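Local coordinates for soluble lytic murein transglycosylase (Pseudomonas aeruginosa, PDB 5OHU), which turns over cell-wall peptidoglycan as a lytic transglycosylase, cutting its glycan strands both exolytically and endolytically, at residues 73-78 against 103-108; 124-129 against 161-166. All blocks are in the same frame, centred on the assembly; numbering follows the deposited sequence.

Interaction 1: 73-78 against 103-108; sequences RLKSAS and LRLLAD
The flat group of this contact is the peptide between Leu74 and Lys75, and Leu105 places a methyl over one of its faces. Leu105 CD1 lies 3.8 Å from Leu74 O. The same methyl meets Lys75 CA at 3.7 Å. The opposite face looks back into its own turn, where Arg73 O accepts a bond from Ser76 N. At the oxygen end of the peptide, Leu74 O accepts a bond from Ala77 N at 3.2 Å. The guanidinium of Arg73 is the other flat group nearby. It takes no part across the contact and is held by salt bridges to Glu69 and Glu81.

Leu105 comes in from helix 95-108. Its CD1 is anti to CA (chi2 178°), which carries this methyl well out from the helix. Leu74 meets it from the side of its branch point, with Leu74 CG 3.9 Å from Leu105 CD1. Leu74 CD2 touches the same methyl at 4.1 Å. The rest of the Leu74 side chain is buried between Val82 of helix 79-88 and Leu98, Arg101 and Trp102 of helix 95-108. Lys75 offers its backbone and CB to the contact, while its extended chain leads the amino group away.

The contact therefore joins the turn after helix 62-72 to the last part of helix 95-108. Ser78 follows as the N-cap of helix 79-88, its OG bonded to Glu81 N.

No hydrogen bond or charge pair crosses between the segments. The chemistry is that of one leucine methyl packed against a second leucine and a peptide face, so cohesion here is from van der Waals contact and the burial of apolar surface, 124 Å² in all.

Interaction 2: 124-129 against 161-166; sequences NFTELD and AACDTL. With PO4 (phosphate ion), chain E.
Glu127 and Ala162 bring the two backbones close, with their CA atoms 5.9 Å apart, where the first turn of helix 126-138 meets the first turns of helix 161-172. The close approach is consistent with the small side chain of Ala162. Its CB points at the other helix, 4.0 Å from Glu127 O and 4.1 Å from Glu127 CG.

Thr126 makes the second touch. Its CG2 methyl is 3.7 Å from Cys163 SG, and Thr126 O lies 3.9 Å from the same sulfur. With OG1 beside the backbone N, it is the methyl branch that is presented to the sulfur. Cys163 SG is bonded to Cys130 SG, four residues further along the helix of Thr126. The sulfur thus carries both the packing and the covalent link.

Of the Glu127 side chain, the aliphatic CG makes the touch; the backbone O adds to it. CG is anti to the backbone N (chi1 -178°) and the chain runs on extended, so the carboxylate ends up at Arg104 of helix 95-108, where OE1 makes a salt bridge. Leu166 packs on Leu137 of helix 126-138 and on Leu152 of helix 142-153. Asp129 is turned to Tyr119 OH, which bonds its OD1.

At the far end of segment 124-129, Asn124 binds a phosphate ion, probably from the crystallisation liquor. Asn124 ND2 donates to its O2 at 2.9 Å with an N-H...O angle of 160°, and Lys122 NZ is a second donor. Asn124 itself takes no part in the packing against 161-166.

Helix 142-153 lies against both segments through Leu152. Here two helices pack closely, joined by the Cys130-Cys163 disulfide. Helix-on-helix packing of this kind is consistent with the alpha-superhelical part of Slt70-like transglycosylases.

Overall arrangement
From the N terminus, after two earlier helices, the chain leaves helix 62-72 into 73-78. It runs through helix 79-88, and interaction 1 closes the loop when the end of helix 95-108 packs back on 73-78. Interaction 2 opens only later, with 124-129, and closes when helix 161-172 comes back past helix 142-153. The two loops are in series and neither nests nor crosses. Their centres are about 17 Å apart, yet they touch. Leu103 CB packs on Leu128 CD2 at 3.6 Å, beside the Arg104-Glu127 bridge. Helices 95-108 and 126-138 therefore connect the two contacts, giving a continuous run of packed helices on one side of the chain's centre.

Interaction 1: 73-78 against 103-108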
# COMPACT_ATOMS: atom_id res chain seq x y z
N ARG A 73 9.81 -22.79 -27.16
CA ARG A 73 9.62 -22.85 -28.60
C ARG A 73 8.43 -22.03 -29.06
O ARG A 73 7.81 -22.33 -30.09
CB ARG A 73 9.50 -24.29 -29.08
CG ARG A 73 8.46 -25.09 -28.39
CD ARG A 73 8.33 -26.46 -29.06
NE ARG A 73 7.33 -27.26 -28.38
CZ ARG A 73 6.02 -27.17 -28.60
NH1 ARG A 73 5.56 -26.33 -29.53
NH2 ARG A 73 5.18 -27.93 -27.91
N LEU A 74 8.12 -20.97 -28.33
CA LEU A 74 6.89 -20.24 -28.58
C LEU A 74 6.90 -19.59 -29.97
O LEU A 74 5.85 -19.48 -30.61
CB LEU A 74 6.69 -19.20 -27.48
CG LEU A 74 5.49 -18.27 -27.63
CD1 LEU A 74 4.25 -19.07 -27.31
CD2 LEU A 74 5.63 -17.13 -26.66
N LYS A 75 8.08 -19.17 -30.46
CA LYS A 75 8.15 -18.56 -31.78
C LYS A 75 7.82 -19.55 -32.90
O LYS A 75 7.50 -19.13 -34.01
CB LYS A 75 9.54 -17.93 -32.00
CG LYS A 75 9.64 -17.10 -33.28
CD LYS A 75 10.82 -16.14 -33.31
CE LYS A 75 11.11 -15.69 -34.75
NZ LYS A 75 12.42 -15.01 -34.87
N SER A 76 7.83 -20.85 -32.61
CA SER A 76 7.45 -21.85 -33.58
C SER A 76 6.09 -22.48 -33.33
O SER A 76 5.61 -23.22 -34.19
CB SER A 76 8.50 -22.97 -33.62
OG SER A 76 9.77 -22.42 -33.88
N ALA A 77 5.46 -22.21 -32.20
CA ALA A 77 4.25 -22.94 -31.84
C ALA A 77 3.05 -22.45 -32.65
O ALA A 77 2.89 -21.26 -32.90
CB ALA A 77 3.97 -22.79 -30.34
N SER A 78 2.20 -23.39 -33.06
CA SER A 78 0.99 -23.03 -33.78
C SER A 78 0.04 -22.24 -32.89
O SER A 78 0.07 -22.34 -31.66
CB SER A 78 0.27 -24.28 -34.26
OG SER A 78 -0.19 -25.01 -33.15
N LEU A 103 1.28 -12.51 -27.66
CA LEU A 103 0.61 -11.37 -28.31
C LEU A 103 1.62 -10.47 -29.01
O LEU A 103 1.34 -9.92 -30.08
CB LEU A 103 -0.22 -10.57 -27.30
CG LEU A 103 -1.63 -11.07 -26.88
CD1 LEU A 103 -2.69 -10.70 -27.88
CD2 LEU A 103 -1.66 -12.58 -26.75
N ARG A 104 2.81 -10.33 -28.43
CA ARG A 104 3.91 -9.62 -29.09
C ARG A 104 4.25 -10.28 -30.43
O ARG A 104 4.30 -9.61 -31.48
CB ARG A 104 5.10 -9.62 -28.14
CG ARG A 104 6.22 -8.68 -28.43
CD ARG A 104 7.38 -8.99 -27.47
NE ARG A 104 7.26 -8.35 -26.17
CZ ARG A 104 7.65 -8.90 -25.02
NH1 ARG A 104 8.17 -10.13 -25.01
NH2 ARG A 104 7.53 -8.24 -23.88
N LEU A 105 4.47 -11.59 -30.43
CA LEU A 105 4.66 -12.31 -31.69
C LEU A 105 3.50 -12.07 -32.66
O LEU A 105 3.72 -11.77 -33.84
CB LEU A 105 4.83 -13.80 -31.42
CG LEU A 105 6.13 -14.21 -30.73
CD1 LEU A 105 6.15 -15.71 -30.49
CD2 LEU A 105 7.36 -13.77 -31.53
N LEU A 106 2.26 -12.20 -32.19
CA LEU A 106 1.12 -12.09 -33.10
C LEU A 106 1.09 -10.72 -33.77
O LEU A 106 0.78 -10.60 -34.96
CB LEU A 106 -0.19 -12.32 -32.36
CG LEU A 106 -0.43 -13.70 -31.75
CD1 LEU A 106 -1.69 -13.65 -30.92
CD2 LEU A 106 -0.51 -14.76 -32.88
N ALA A 107 1.38 -9.68 -32.99
CA ALA A 107 1.40 -8.33 -33.54
C ALA A 107 2.55 -8.16 -34.52
O ALA A 107 2.38 -7.56 -35.58
CB ALA A 107 1.50 -7.31 -32.39
N ASP A 108 3.74 -8.67 -34.18
CA ASP A 108 4.88 -8.56 -35.09
C ASP A 108 4.61 -9.25 -36.42
O ASP A 108 5.17 -8.85 -37.44
CB ASP A 108 6.14 -9.11 -34.43
CG ASP A 108 6.55 -8.32 -33.17
OD1 ASP A 108 6.06 -7.19 -32.96
OD2 ASP A 108 7.37 -8.84 -32.38

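Interaction 2: 124-129 against 161-166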
# COMPACT_ATOMS: atom_id res chain seq x y z
N ASN A 124 -2.69 -5.31 -17.66
CA ASN A 124 -1.89 -4.16 -17.21
C ASN A 124 -0.48 -4.19 -17.78
O ASN A 124 0.49 -3.83 -17.10
CB ASN A 124 -1.85 -4.08 -15.69
CG ASN A 124 -3.20 -3.80 -15.10
OD1 ASN A 124 -3.91 -2.90 -15.56
ND2 ASN A 124 -3.57 -4.57 -14.09
N PHE A 125 -0.34 -4.63 -19.03
CA PHE A 125 0.90 -4.46 -19.78
C PHE A 125 0.72 -3.29 -20.73
O PHE A 125 -0.01 -3.39 -21.72
CB PHE A 125 1.26 -5.73 -20.54
CG PHE A 125 1.71 -6.86 -19.66
CD1 PHE A 125 2.81 -6.71 -18.83
CD2 PHE A 125 1.04 -8.07 -19.68
CE1 PHE A 125 3.24 -7.77 -18.03
CE2 PHE A 125 1.45 -9.12 -18.88
CZ PHE A 125 2.55 -8.98 -18.05
N THR A 126 1.38 -2.17 -20.42
CA THR A 126 1.35 -1.00 -21.29
C THR A 126 1.73 -1.35 -22.73
O THR A 126 1.19 -0.78 -23.67
CB THR A 126 2.29 0.07 -20.73
OG1 THR A 126 1.84 0.45 -19.43
CG2 THR A 126 2.31 1.31 -21.61
N GLU A 127 2.66 -2.29 -22.91
CA GLU A 127 3.08 -2.67 -24.25
C GLU A 127 1.92 -3.21 -25.07
O GLU A 127 1.78 -2.89 -26.26
CB GLU A 127 4.21 -3.70 -24.16
CG GLU A 127 4.75 -4.13 -25.52
CD GLU A 127 5.86 -5.18 -25.40
OE1 GLU A 127 6.44 -5.54 -26.44
OE2 GLU A 127 6.16 -5.64 -24.27
N LEU A 128 1.07 -4.04 -24.46
CA LEU A 128 -0.07 -4.57 -25.19
C LEU A 128 -1.10 -3.47 -25.47
O LEU A 128 -1.68 -3.42 -26.57
CB LEU A 128 -0.71 -5.72 -24.41
CG LEU A 128 0.15 -6.94 -24.07
CD1 LEU A 128 -0.60 -7.84 -23.12
CD2 LEU A 128 0.53 -7.70 -25.34
N ASP A 129 -1.34 -2.60 -24.50
CA ASP A 129 -2.22 -1.46 -24.73
C ASP A 129 -1.77 -0.65 -25.94
O ASP A 129 -2.58 -0.25 -26.78
CB ASP A 129 -2.28 -0.57 -23.48
CG ASP A 129 -2.77 -1.31 -22.25
OD1 ASP A 129 -3.28 -2.46 -22.38
OD2 ASP A 129 -2.65 -0.75 -21.14
N ALA A 161 8.59 0.60 -26.19
CA ALA A 161 8.85 0.81 -27.61
C ALA A 161 7.59 0.79 -28.45
O ALA A 161 7.44 1.60 -29.37
CB ALA A 161 9.82 -0.26 -28.11
N ALA A 162 6.68 -0.16 -28.20
CA ALA A 162 5.47 -0.20 -29.01
C ALA A 162 4.68 1.09 -28.88
O ALA A 162 3.97 1.49 -29.82
CB ALA A 162 4.60 -1.40 -28.63
N CYS A 163 4.77 1.76 -27.73
CA CYS A 163 4.09 3.04 -27.57
C CYS A 163 4.74 4.11 -28.42
O CYS A 163 4.06 4.96 -29.01
CB CYS A 163 4.06 3.44 -26.10
SG CYS A 163 3.31 2.15 -25.09
N ASP A 164 6.07 4.07 -28.53
CA ASP A 164 6.75 4.97 -29.46
C ASP A 164 6.21 4.80 -30.88
O ASP A 164 6.00 5.79 -31.60
CB ASP A 164 8.25 4.71 -29.43
CG ASP A 164 9.05 5.96 -29.65
OD1 ASP A 164 9.18 6.75 -28.69
OD2 ASP A 164 9.53 6.17 -30.79
N THR A 165 5.95 3.56 -31.29
CA THR A 165 5.36 3.33 -32.61
C THR A 165 3.96 3.92 -32.70
O THR A 165 3.60 4.58 -33.68
CB THR A 165 5.33 1.83 -32.88
OG1 THR A 165 6.66 1.37 -33.08
CG2 THR A 165 4.47 1.52 -34.10
N LEU A 166 3.14 3.70 -31.67
CA LEU A 166 1.80 4.27 -31.63
C LEU A 166 1.85 5.78 -31.68
O LEU A 166 1.15 6.42 -32.48
CB LEU A 166 1.08 3.80 -30.36
CG LEU A 166 -0.34 4.33 -30.15
CD1 LEU A 166 -1.28 3.79 -31.22
CD2 LEU A 166 -0.83 3.95 -28.77
P PO4 E . -7.03 -3.23 -13.44
O1 PO4 E . -6.47 -2.34 -12.36
O2 PO4 E . -6.42 -4.61 -13.34
O3 PO4 E . -6.73 -2.64 -14.80
O4 PO4 E . -8.53 -3.33 -13.29